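Calcium homeostasis modulator 1 (Oryzias latipes, PDB 6LMT) forms an eight-subunit membrane channel of the calcium homeostasis modulator family, probably passing ions and ATP under the control of voltage and extracellular calcium. Local coordinates at residues T193-A196 and F197-A201; R200-R203 and P204-Q208; G145-E148 and T149-L152. All blocks are in the same frame, centred on the assembly; numbering follows the deposited sequence.

Contact 1. Residues T193-A196 and F197-A201; sequences TFTA and FLIRA. With Y01 (cholesterol hemisuccinate), chain K.
Phe197 N donates to Thr193 O at 2.9 Å, with a rather bent N-H...O angle of 135°. The same i-to-i+4 pattern runs on through Phe194 O with Leu198 N, Thr195 O with Ile199 N and Ala196 O with Arg200 N, so this is regular alpha-helix. On one surface of the helix Leu198 comes over a face of the Phe194 ring, toward its rim, and its CD1 lies 3.6 Å from CE2 of Phe194. Thr195 and Ile199 run alongside each other, CG2 of the threonine 3.9 Å from CD1 of the isoleucine, while Thr195 OG1 turns back to Met191 O. Cholesterol hemisuccinate covers the next strip. Its methyl CAE meets Ala196 CB at 3.7 Å, and its ring carbon CAT meets Ile199 CG2 at the same distance. Arg200 bends at chi3 (60°), which carries NH1 to 3.4 Å from the sterol's ester oxygen OAW; the succinate oxygen OAH lies in the guanidinium plane, at its edge. All of this belongs to helix 167-202, whose Thr193, Ala196 and Arg200 also pack on Val69, in helix 48-70 of a neighbouring subunit.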
ATOM      1  N   THR A 193      25.443  18.941 -18.934  1.00 90.37           N
ATOM      2  CA  THR A 193      26.195  17.915 -18.231  1.00 90.37           C
ATOM      3  C   THR A 193      27.679  18.022 -18.535  1.00 90.37           C
ATOM      4  O   THR A 193      28.510  17.730 -17.674  1.00 90.37           O
ATOM      5  CB  THR A 193      25.648  16.537 -18.597  1.00 90.37           C
ATOM      6  OG1 THR A 193      24.238  16.541 -18.388  1.00 90.37           O
ATOM      7  CG2 THR A 193      26.220  15.464 -17.714  1.00 90.37           C
ATOM      8  N   PHE A 194      28.035  18.462 -19.736  1.00 94.56           N
ATOM      9  CA  PHE A 194      29.439  18.675 -20.039  1.00 94.56           C
ATOM     10  C   PHE A 194      29.971  19.928 -19.361  1.00 94.56           C
ATOM     11  O   PHE A 194      31.153  19.987 -19.012  1.00 94.56           O
ATOM     12  CB  PHE A 194      29.632  18.735 -21.544  1.00 94.56           C
ATOM     13  CG  PHE A 194      31.049  18.845 -21.952  1.00 94.56           C
ATOM     14  CD1 PHE A 194      31.915  17.786 -21.752  1.00 94.56           C
ATOM     15  CD2 PHE A 194      31.523  19.993 -22.554  1.00 94.56           C
ATOM     16  CE1 PHE A 194      33.230  17.878 -22.122  1.00 94.56           C
ATOM     17  CE2 PHE A 194      32.833  20.086 -22.936  1.00 94.56           C
ATOM     18  CZ  PHE A 194      33.689  19.029 -22.718  1.00 94.56           C
ATOM     19  N   THR A 195      29.116  20.925 -19.150  1.00 94.60           N
ATOM     20  CA  THR A 195      29.471  22.054 -18.299  1.00 94.60           C
ATOM     21  C   THR A 195      29.661  21.614 -16.856  1.00 94.60           C
ATOM     22  O   THR A 195      30.593  22.062 -16.187  1.00 94.60           O
ATOM     23  CB  THR A 195      28.391  23.125 -18.398  1.00 94.60           C
ATOM     24  OG1 THR A 195      28.247  23.511 -19.764  1.00 94.60           O
ATOM     25  CG2 THR A 195      28.755  24.342 -17.602  1.00 94.60           C
ATOM     26  N   ALA A 196      28.798  20.727 -16.366  1.00 95.25           N
ATOM     27  CA  ALA A 196      28.946  20.183 -15.022  1.00 95.25           C
ATOM     28  C   ALA A 196      30.206  19.351 -14.881  1.00 95.25           C
ATOM     29  O   ALA A 196      30.781  19.282 -13.793  1.00 95.25           O
ATOM     30  CB  ALA A 196      27.737  19.331 -14.669  1.00 95.25           C
ATOM     31  N   PHE A 197      30.646  18.717 -15.961  1.00 99.04           N
ATOM     32  CA  PHE A 197      31.871  17.938 -15.912  1.00 99.04           C
ATOM     33  C   PHE A 197      33.095  18.838 -15.820  1.00 99.04           C
ATOM     34  O   PHE A 197      34.009  18.563 -15.040  1.00 99.04           O
ATOM     35  CB  PHE A 197      31.949  17.024 -17.132  1.00 99.04           C
ATOM     36  CG  PHE A 197      33.203  16.231 -17.200  1.00 99.04           C
ATOM     37  CD1 PHE A 197      33.424  15.194 -16.321  1.00 99.04           C
ATOM     38  CD2 PHE A 197      34.169  16.522 -18.137  1.00 99.04           C
ATOM     39  CE1 PHE A 197      34.588  14.472 -16.373  1.00 99.04           C
ATOM     40  CE2 PHE A 197      35.333  15.797 -18.190  1.00 99.04           C
ATOM     41  CZ  PHE A 197      35.537  14.772 -17.309  1.00 99.04           C
ATOM     42  N   LEU A 198      33.126  19.918 -16.599  1.00103.15           N
ATOM     43  CA  LEU A 198      34.265  20.825 -16.571  1.00103.15           C
ATOM     44  C   LEU A 198      34.328  21.618 -15.281  1.00103.15           C
ATOM     45  O   LEU A 198      35.415  21.979 -14.833  1.00103.15           O
ATOM     46  CB  LEU A 198      34.205  21.777 -17.753  1.00103.15           C
ATOM     47  CG  LEU A 198      34.428  21.142 -19.111  1.00103.15           C
ATOM     48  CD1 LEU A 198      34.126  22.132 -20.205  1.00103.15           C
ATOM     49  CD2 LEU A 198      35.849  20.679 -19.202  1.00103.15           C
ATOM     50  N   ILE A 199      33.184  21.910 -14.674  1.00105.86           N
ATOM     51  CA  ILE A 199      33.195  22.613 -13.400  1.00105.86           C
ATOM     52  C   ILE A 199      33.661  21.690 -12.282  1.00105.86           C
ATOM     53  O   ILE A 199      34.480  22.076 -11.450  1.00105.86           O
ATOM     54  CB  ILE A 199      31.811  23.225 -13.127  1.00105.86           C
ATOM     55  CG1 ILE A 199      31.578  24.403 -14.062  1.00105.86           C
ATOM     56  CG2 ILE A 199      31.666  23.670 -11.708  1.00105.86           C
ATOM     57  CD1 ILE A 199      30.175  24.904 -14.044  1.00105.86           C
ATOM     58  N   ARG A 200      33.199  20.447 -12.271  1.00107.09           N
ATOM     59  CA  ARG A 200      33.622  19.521 -11.232  1.00107.09           C
ATOM     60  C   ARG A 200      34.970  18.871 -11.496  1.00107.09           C
ATOM     61  O   ARG A 200      35.361  17.991 -10.730  1.00107.09           O
ATOM     62  CB  ARG A 200      32.578  18.433 -11.026  1.00107.09           C
ATOM     63  CG  ARG A 200      31.355  18.894 -10.296  1.00107.09           C
ATOM     64  CD  ARG A 200      30.399  17.758 -10.150  1.00107.09           C
ATOM     65  NE  ARG A 200      30.989  16.659  -9.395  1.00107.09           N
ATOM     66  CZ  ARG A 200      30.904  16.531  -8.081  1.00107.09           C
ATOM     67  NH1 ARG A 200      30.247  17.430  -7.374  1.00107.09           N
ATOM     68  NH2 ARG A 200      31.464  15.500  -7.477  1.00107.09           N
ATOM     69  N   ALA A 201      35.685  19.256 -12.542  1.00113.82           N
ATOM     70  CA  ALA A 201      37.032  18.755 -12.759  1.00113.82           C
ATOM     71  C   ALA A 201      38.090  19.841 -12.731  1.00113.82           C
ATOM     72  O   ALA A 201      39.168  19.625 -12.182  1.00113.82           O
ATOM     73  CB  ALA A 201      37.116  18.011 -14.092  1.00113.82           C
TER
HETATM   74  CAA Y01 K 403      18.286  27.098 -17.342  1.00105.24           C
HETATM   75  CBA Y01 K 403      19.752  26.711 -17.325  1.00105.24           C
HETATM   76  CAB Y01 K 403      20.593  27.790 -17.984  1.00105.24           C
HETATM   77  CAN Y01 K 403      20.223  26.433 -15.906  1.00105.24           C
HETATM   78  CAJ Y01 K 403      21.703  26.187 -15.724  1.00105.24           C
HETATM   79  CAO Y01 K 403      22.142  24.807 -16.135  1.00105.24           C
HETATM   80  CBB Y01 K 403      23.579  24.416 -15.751  1.00105.24           C
HETATM   81  CAC Y01 K 403      24.548  25.514 -16.182  1.00105.24           C
HETATM   82  CBE Y01 K 403      23.656  24.024 -14.259  1.00105.24           C
HETATM   83  CAP Y01 K 403      22.480  23.085 -13.873  1.00105.24           C
HETATM   84  CAQ Y01 K 403      22.969  22.165 -12.744  1.00105.24           C
HETATM   85  CBG Y01 K 403      24.298  22.788 -12.336  1.00105.24           C
HETATM   86  CBI Y01 K 403      24.896  23.280 -13.671  1.00105.24           C
HETATM   87  CAE Y01 K 403      25.279  22.121 -14.603  1.00105.24           C
HETATM   88  CAU Y01 K 403      26.128  24.114 -13.299  1.00105.24           C
HETATM   89  CAS Y01 K 403      27.139  23.309 -12.475  1.00105.24           C
HETATM   90  CBF Y01 K 403      26.535  22.740 -11.183  1.00105.24           C
HETATM   91  CBD Y01 K 403      25.235  21.967 -11.457  1.00105.24           C
HETATM   92  CAK Y01 K 403      24.564  21.617 -10.132  1.00105.24           C
HETATM   93  CAI Y01 K 403      25.525  21.165  -9.080  1.00105.24           C
HETATM   94  CAZ Y01 K 403      26.842  21.193  -9.206  1.00105.24           C
HETATM   95  CAV Y01 K 403      27.736  20.553  -8.161  1.00105.24           C
HETATM   96  CBH Y01 K 403      27.543  21.874 -10.378  1.00105.24           C
HETATM   97  CAD Y01 K 403      28.181  20.784 -11.259  1.00105.24           C
HETATM   98  CAT Y01 K 403      28.645  22.789  -9.802  1.00105.24           C
HETATM   99  CAR Y01 K 403      29.564  22.083  -8.807  1.00105.24           C
HETATM  100  CBC Y01 K 403      28.794  21.506  -7.651  1.00105.24           C
HETATM  101  OAW Y01 K 403      29.741  20.758  -6.828  1.00105.24           O
HETATM  102  CAY Y01 K 403      29.459  20.506  -5.551  1.00105.24           C
HETATM  103  OAG Y01 K 403      28.444  20.831  -5.007  1.00105.24           O
HETATM  104  CAM Y01 K 403      30.593  19.801  -4.863  1.00105.24           C
HETATM  105  CAL Y01 K 403      30.415  19.463  -3.393  1.00105.24           C
HETATM  106  CAX Y01 K 403      29.627  18.196  -3.110  1.00105.24           C
HETATM  107  OAH Y01 K 403      30.140  17.108  -3.419  1.00105.24           O
HETATM  108  OAF Y01 K 403      28.502  18.299  -2.583  1.00105.24           O

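Contact 2. Residues R200-R203 and P204-Q208; sequences RAIR and PCFTQ. With Y01 (cholesterol hemisuccinate), chain K.
With CG of Arg203 opposite its own backbone N (chi1 -178°) and OG1 of Thr207 set between the backbone N and carbonyl carbon (chi1 65°), the threonine hydroxyl meets the near end of the arginine chain as the two side chains cross at a slant, Arg203 CG lying 3.3 Å from Thr207 OG1. That same rotation lets the hydroxyl donate to Arg203 O at 3.2 Å, from well above the carbonyl plane. Arg203 O is gripped by three donors in all. Thr207 N comes in nearly head-on, at 2.7 Å with a C=O...N angle of 172°, while Phe206 N reaches it at 2.9 Å from far out of the plane. An i-to-i+3 bond and an i-to-i+4 bond thus share one carbonyl, with a threonine hydroxyl added. One residue further back, Cys205 N makes only a weak bond to Ile202 O. Pro204 has no N-H to offer to Arg200 O four residues earlier, so that helical bond is absent, and the ring carbon CG of Pro204 lies 4.2 Å from Arg200 O. In the channel fold this is the bend through which helix 167-202, the last membrane-spanning helix, hands over to the long C-terminal helix 210-258. Ile202 and Phe206 run side by side on its surface, CG2 of the isoleucine 3.6 Å from CE2 of the ring, and Ile202 O lies over one ring face. The Arg203 chain turns at chi3 and takes its guanidinium to the sterol, where NH2 is 3.4 Å from CAR of cholesterol hemisuccinate. Its NH1 is held by Tyr97 OH of helix 92-105, and Thr207 touches the same tyrosine. Pro204 and Cys205 pack on Ser75 and Glu79 of a neighbouring subunit.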
ATOM      1  N   ARG A 200      33.199  20.447 -12.271  1.00107.09           N
ATOM      2  CA  ARG A 200      33.622  19.521 -11.232  1.00107.09           C
ATOM      3  C   ARG A 200      34.970  18.871 -11.496  1.00107.09           C
ATOM      4  O   ARG A 200      35.361  17.991 -10.730  1.00107.09           O
ATOM      5  CB  ARG A 200      32.578  18.433 -11.026  1.00107.09           C
ATOM      6  CG  ARG A 200      31.355  18.894 -10.296  1.00107.09           C
ATOM      7  CD  ARG A 200      30.399  17.758 -10.150  1.00107.09           C
ATOM      8  NE  ARG A 200      30.989  16.659  -9.395  1.00107.09           N
ATOM      9  CZ  ARG A 200      30.904  16.531  -8.081  1.00107.09           C
ATOM     10  NH1 ARG A 200      30.247  17.430  -7.374  1.00107.09           N
ATOM     11  NH2 ARG A 200      31.464  15.500  -7.477  1.00107.09           N
ATOM     12  N   ALA A 201      35.685  19.256 -12.542  1.00113.82           N
ATOM     13  CA  ALA A 201      37.032  18.755 -12.759  1.00113.82           C
ATOM     14  C   ALA A 201      38.090  19.841 -12.731  1.00113.82           C
ATOM     15  O   ALA A 201      39.168  19.625 -12.182  1.00113.82           O
ATOM     16  CB  ALA A 201      37.116  18.011 -14.092  1.00113.82           C
ATOM     17  N   ILE A 202      37.811  21.008 -13.298  1.00120.13           N
ATOM     18  CA  ILE A 202      38.810  22.064 -13.397  1.00120.13           C
ATOM     19  C   ILE A 202      38.764  23.001 -12.196  1.00120.13           C
ATOM     20  O   ILE A 202      39.807  23.401 -11.680  1.00120.13           O
ATOM     21  CB  ILE A 202      38.619  22.814 -14.727  1.00120.13           C
ATOM     22  CG1 ILE A 202      38.936  21.889 -15.899  1.00120.13           C
ATOM     23  CG2 ILE A 202      39.475  24.047 -14.813  1.00120.13           C
ATOM     24  CD1 ILE A 202      38.563  22.469 -17.233  1.00120.13           C
ATOM     25  N   ARG A 203      37.583  23.352 -11.711  1.00123.67           N
ATOM     26  CA  ARG A 203      37.469  24.311 -10.611  1.00123.67           C
ATOM     27  C   ARG A 203      37.994  23.813  -9.258  1.00123.67           C
ATOM     28  O   ARG A 203      38.643  24.606  -8.565  1.00123.67           O
ATOM     29  CB  ARG A 203      36.020  24.796 -10.485  1.00123.67           C
ATOM     30  CG  ARG A 203      35.776  25.836  -9.411  1.00123.67           C
ATOM     31  CD  ARG A 203      34.305  26.209  -9.351  1.00123.67           C
ATOM     32  NE  ARG A 203      33.491  25.021  -9.127  1.00123.67           N
ATOM     33  CZ  ARG A 203      33.264  24.469  -7.940  1.00123.67           C
ATOM     34  NH1 ARG A 203      33.774  25.002  -6.848  1.00123.67           N
ATOM     35  NH2 ARG A 203      32.521  23.377  -7.847  1.00123.67           N
ATOM     36  N   PRO A 204      37.812  22.550  -8.828  1.00127.19           N
ATOM     37  CA  PRO A 204      38.523  22.113  -7.611  1.00127.19           C
ATOM     38  C   PRO A 204      40.034  21.973  -7.775  1.00127.19           C
ATOM     39  O   PRO A 204      40.720  21.722  -6.775  1.00127.19           O
ATOM     40  CB  PRO A 204      37.876  20.764  -7.282  1.00127.19           C
ATOM     41  CG  PRO A 204      36.565  20.831  -7.882  1.00127.19           C
ATOM     42  CD  PRO A 204      36.770  21.559  -9.162  1.00127.19           C
ATOM     43  N   CYS A 205      40.571  22.111  -8.985  1.00132.45           N
ATOM     44  CA  CYS A 205      41.998  22.301  -9.181  1.00132.45           C
ATOM     45  C   CYS A 205      42.420  23.756  -9.045  1.00132.45           C
ATOM     46  O   CYS A 205      43.621  24.029  -8.963  1.00132.45           O
ATOM     47  CB  CYS A 205      42.419  21.795 -10.565  1.00132.45           C
ATOM     48  SG  CYS A 205      42.162  20.046 -10.850  1.00132.45           S
ATOM     49  N   PHE A 206      41.475  24.688  -9.026  1.00132.62           N
ATOM     50  CA  PHE A 206      41.773  26.117  -9.020  1.00132.62           C
ATOM     51  C   PHE A 206      41.288  26.839  -7.772  1.00132.62           C
ATOM     52  O   PHE A 206      42.036  27.645  -7.214  1.00132.62           O
ATOM     53  CB  PHE A 206      41.176  26.784 -10.273  1.00132.62           C
ATOM     54  CG  PHE A 206      41.920  26.475 -11.547  1.00132.62           C
ATOM     55  CD1 PHE A 206      43.210  25.966 -11.514  1.00132.62           C
ATOM     56  CD2 PHE A 206      41.329  26.703 -12.781  1.00132.62           C
ATOM     57  CE1 PHE A 206      43.893  25.682 -12.679  1.00132.62           C
ATOM     58  CE2 PHE A 206      42.010  26.425 -13.953  1.00132.62           C
ATOM     59  CZ  PHE A 206      43.290  25.911 -13.901  1.00132.62           C
ATOM     60  N   THR A 207      40.054  26.592  -7.328  1.00133.86           N
ATOM     61  CA  THR A 207      39.535  27.205  -6.102  1.00133.86           C
ATOM     62  C   THR A 207      39.600  26.171  -4.983  1.00133.86           C
ATOM     63  O   THR A 207      38.647  25.446  -4.709  1.00133.86           O
ATOM     64  CB  THR A 207      38.109  27.720  -6.296  1.00133.86           C
ATOM     65  OG1 THR A 207      37.228  26.619  -6.536  1.00133.86           O
ATOM     66  CG2 THR A 207      38.039  28.690  -7.457  1.00133.86           C
ATOM     67  N   GLN A 208      40.757  26.097  -4.340  1.00138.33           N
ATOM     68  CA  GLN A 208      40.927  25.292  -3.144  1.00138.33           C
ATOM     69  C   GLN A 208      41.407  26.204  -2.025  1.00138.33           C
ATOM     70  O   GLN A 208      42.084  27.205  -2.277  1.00138.33           O
ATOM     71  CB  GLN A 208      41.910  24.136  -3.372  1.00138.33           C
ATOM     72  CG  GLN A 208      41.896  23.084  -2.275  1.00138.33           C
ATOM     73  CD  GLN A 208      42.863  21.952  -2.517  1.00138.33           C
ATOM     74  OE1 GLN A 208      43.610  21.949  -3.497  1.00138.33           O
ATOM     75  NE2 GLN A 208      42.857  20.977  -1.615  1.00138.33           N
TER
HETATM   76  CAA Y01 K 403      18.286  27.098 -17.342  1.00105.24           C
HETATM   77  CBA Y01 K 403      19.752  26.711 -17.325  1.00105.24           C
HETATM   78  CAB Y01 K 403      20.593  27.790 -17.984  1.00105.24           C
HETATM   79  CAN Y01 K 403      20.223  26.433 -15.906  1.00105.24           C
HETATM   80  CAJ Y01 K 403      21.703  26.187 -15.724  1.00105.24           C
HETATM   81  CAO Y01 K 403      22.142  24.807 -16.135  1.00105.24           C
HETATM   82  CBB Y01 K 403      23.579  24.416 -15.751  1.00105.24           C
HETATM   83  CAC Y01 K 403      24.548  25.514 -16.182  1.00105.24           C
HETATM   84  CBE Y01 K 403      23.656  24.024 -14.259  1.00105.24           C
HETATM   85  CAP Y01 K 403      22.480  23.085 -13.873  1.00105.24           C
HETATM   86  CAQ Y01 K 403      22.969  22.165 -12.744  1.00105.24           C
HETATM   87  CBG Y01 K 403      24.298  22.788 -12.336  1.00105.24           C
HETATM   88  CBI Y01 K 403      24.896  23.280 -13.671  1.00105.24           C
HETATM   89  CAE Y01 K 403      25.279  22.121 -14.603  1.00105.24           C
HETATM   90  CAU Y01 K 403      26.128  24.114 -13.299  1.00105.24           C
HETATM   91  CAS Y01 K 403      27.139  23.309 -12.475  1.00105.24           C
HETATM   92  CBF Y01 K 403      26.535  22.740 -11.183  1.00105.24           C
HETATM   93  CBD Y01 K 403      25.235  21.967 -11.457  1.00105.24           C
HETATM   94  CAK Y01 K 403      24.564  21.617 -10.132  1.00105.24           C
HETATM   95  CAI Y01 K 403      25.525  21.165  -9.080  1.00105.24           C
HETATM   96  CAZ Y01 K 403      26.842  21.193  -9.206  1.00105.24           C
HETATM   97  CAV Y01 K 403      27.736  20.553  -8.161  1.00105.24           C
HETATM   98  CBH Y01 K 403      27.543  21.874 -10.378  1.00105.24           C
HETATM   99  CAD Y01 K 403      28.181  20.784 -11.259  1.00105.24           C
HETATM  100  CAT Y01 K 403      28.645  22.789  -9.802  1.00105.24           C
HETATM  101  CAR Y01 K 403      29.564  22.083  -8.807  1.00105.24           C
HETATM  102  CBC Y01 K 403      28.794  21.506  -7.651  1.00105.24           C
HETATM  103  OAW Y01 K 403      29.741  20.758  -6.828  1.00105.24           O
HETATM  104  CAY Y01 K 403      29.459  20.506  -5.551  1.00105.24           C
HETATM  105  OAG Y01 K 403      28.444  20.831  -5.007  1.00105.24           O
HETATM  106  CAM Y01 K 403      30.593  19.801  -4.863  1.00105.24           C
HETATM  107  CAL Y01 K 403      30.415  19.463  -3.393  1.00105.24           C
HETATM  108  CAX Y01 K 403      29.627  18.196  -3.110  1.00105.24           C
HETATM  109  OAH Y01 K 403      30.140  17.108  -3.419  1.00105.24           O
HETATM  110  OAF Y01 K 403      28.502  18.299  -2.583  1.00105.24           O

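Contact 3. Residues G145-E148 and T149-L152; sequences GMTE and TEKL
Lys151 N to Thr147 O at 3.0 Å and Leu152 N to Glu148 O at 3.3 Å are the bonds that open helix 148-155, with Thr147 in the N-cap position although its side chain makes no capping bond. Just ahead of the helix, Met146 stretches out beyond CG and lays its sulfur along the first turn, SD 3.9 Å from Lys151 CA. Glu150 crosses this methionine at about a right angle: CG of Met146 rests 4.2 Å from CD of Glu150, methylene against the carboxylate carbon. Lys151 takes the less common rotation about its first bond (chi1 66°), which brings its CG close to the carbonyl oxygens of both Thr147 and Glu148, 3.4 Å from each. The lysine then folds at chi3 and chi4, while Glu148 bends at chi2, and the two chains come together with OE1 of Glu148 3.9 Å from CD of Lys151. Their charged ends stay further apart, Glu148 OE2 and Lys151 NZ being separated by 4.2 Å, beyond a salt bridge, though the opposite charges may still attract each other weakly. A carboxylate in the first turn, as at Glu148, would also be expected to suit the positive end of the helix dipole. Leu152 sets its CG 3.4 Å from Glu148 O. This short surface helix lies in the link between helix 122-128 and helix 167-202; Lys151 touches Val143 and Leu152 touches Ile130, both in the loop that leads up to it.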
ATOM      1  N   GLY A 145      -6.965  29.452 -51.121  1.00123.55           N
ATOM      2  CA  GLY A 145      -8.237  30.069 -50.822  1.00123.55           C
ATOM      3  C   GLY A 145      -8.283  30.832 -49.516  1.00123.55           C
ATOM      4  O   GLY A 145      -9.338  31.386 -49.179  1.00123.55           O
ATOM      5  N   MET A 146      -7.185  30.867 -48.765  1.00118.08           N
ATOM      6  CA  MET A 146      -7.081  31.622 -47.530  1.00118.08           C
ATOM      7  C   MET A 146      -6.228  32.862 -47.739  1.00118.08           C
ATOM      8  O   MET A 146      -5.383  32.926 -48.633  1.00118.08           O
ATOM      9  CB  MET A 146      -6.466  30.779 -46.413  1.00118.08           C
ATOM     10  CG  MET A 146      -7.321  29.657 -45.900  1.00118.08           C
ATOM     11  SD  MET A 146      -6.463  28.765 -44.605  1.00118.08           S
ATOM     12  CE  MET A 146      -7.609  27.428 -44.326  1.00118.08           C
ATOM     13  N   THR A 147      -6.453  33.845 -46.881  1.00116.15           N
ATOM     14  CA  THR A 147      -5.610  35.019 -46.800  1.00116.15           C
ATOM     15  C   THR A 147      -4.341  34.644 -46.027  1.00116.15           C
ATOM     16  O   THR A 147      -4.246  33.562 -45.449  1.00116.15           O
ATOM     17  CB  THR A 147      -6.405  36.148 -46.134  1.00116.15           C
ATOM     18  OG1 THR A 147      -7.737  36.127 -46.653  1.00116.15           O
ATOM     19  CG2 THR A 147      -5.848  37.530 -46.469  1.00116.15           C
ATOM     20  N   GLU A 148      -3.333  35.519 -46.058  1.00114.02           N
ATOM     21  CA  GLU A 148      -2.183  35.345 -45.178  1.00114.02           C
ATOM     22  C   GLU A 148      -2.589  35.418 -43.710  1.00114.02           C
ATOM     23  O   GLU A 148      -2.060  34.671 -42.880  1.00114.02           O
ATOM     24  CB  GLU A 148      -1.119  36.396 -45.500  1.00114.02           C
ATOM     25  CG  GLU A 148       0.132  36.329 -44.634  1.00114.02           C
ATOM     26  CD  GLU A 148       0.946  35.067 -44.854  1.00114.02           C
ATOM     27  OE1 GLU A 148       0.930  34.533 -45.986  1.00114.02           O
ATOM     28  OE2 GLU A 148       1.590  34.602 -43.890  1.00114.02           O
ATOM     29  N   THR A 149      -3.549  36.283 -43.386  1.00112.13           N
ATOM     30  CA  THR A 149      -4.085  36.372 -42.031  1.00112.13           C
ATOM     31  C   THR A 149      -4.829  35.100 -41.645  1.00112.13           C
ATOM     32  O   THR A 149      -4.694  34.609 -40.517  1.00112.13           O
ATOM     33  CB  THR A 149      -5.014  37.583 -41.940  1.00112.13           C
ATOM     34  OG1 THR A 149      -4.280  38.763 -42.277  1.00112.13           O
ATOM     35  CG2 THR A 149      -5.592  37.744 -40.549  1.00112.13           C
ATOM     36  N   GLU A 150      -5.602  34.544 -42.571  1.00111.91           N
ATOM     37  CA  GLU A 150      -6.443  33.409 -42.234  1.00111.91           C
ATOM     38  C   GLU A 150      -5.642  32.123 -42.109  1.00111.91           C
ATOM     39  O   GLU A 150      -5.991  31.258 -41.301  1.00111.91           O
ATOM     40  CB  GLU A 150      -7.559  33.269 -43.268  1.00111.91           C
ATOM     41  CG  GLU A 150      -8.624  32.261 -42.899  1.00111.91           C
ATOM     42  CD  GLU A 150      -9.803  32.282 -43.842  1.00111.91           C
ATOM     43  OE1 GLU A 150      -9.791  33.093 -44.792  1.00111.91           O
ATOM     44  OE2 GLU A 150     -10.745  31.489 -43.633  1.00111.91           O
ATOM     45  N   LYS A 151      -4.557  31.979 -42.863  1.00106.39           N
ATOM     46  CA  LYS A 151      -3.732  30.795 -42.683  1.00106.39           C
ATOM     47  C   LYS A 151      -2.857  30.882 -41.442  1.00106.39           C
ATOM     48  O   LYS A 151      -2.458  29.844 -40.919  1.00106.39           O
ATOM     49  CB  LYS A 151      -2.874  30.535 -43.920  1.00106.39           C
ATOM     50  CG  LYS A 151      -1.836  31.575 -44.198  1.00106.39           C
ATOM     51  CD  LYS A 151      -1.035  31.195 -45.411  1.00106.39           C
ATOM     52  CE  LYS A 151      -0.117  30.027 -45.113  1.00106.39           C
ATOM     53  NZ  LYS A 151       0.966  30.409 -44.171  1.00106.39           N
ATOM     54  N   LEU A 152      -2.564  32.087 -40.951  1.00 99.32           N
ATOM     55  CA  LEU A 152      -1.930  32.198 -39.647  1.00 99.32           C
ATOM     56  C   LEU A 152      -2.871  31.769 -38.535  1.00 99.32           C
ATOM     57  O   LEU A 152      -2.430  31.190 -37.542  1.00 99.32           O
ATOM     58  CB  LEU A 152      -1.443  33.618 -39.404  1.00 99.32           C
ATOM     59  CG  LEU A 152      -0.194  34.016 -40.161  1.00 99.32           C
ATOM     60  CD1 LEU A 152       0.097  35.469 -39.921  1.00 99.32           C
ATOM     61  CD2 LEU A 152       0.957  33.167 -39.702  1.00 99.32           C
TER

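How the contacts relate
From the N terminus, contact 3 comes first, closing a single turn where the loop after helix 122-128 enters helix 148-155. The chain then passes into helix 167-202, and contact 1 closes one turn in its later part. Contact 2 follows directly, sharing Arg200 and Ala201 with contact 1 and carrying the chain into the loop before helix 210-258. None of the three encloses another: contact 3 stands in series, its centre about 48 Å from that of contact 1, while contacts 1 and 2 overlap and touch, Ile199 O lying 3.3 Å from Pro204 CD. Contacts 1 and 2 share one cholesterol hemisuccinate and one neighbouring subunit; no other protein chain touches contact 3.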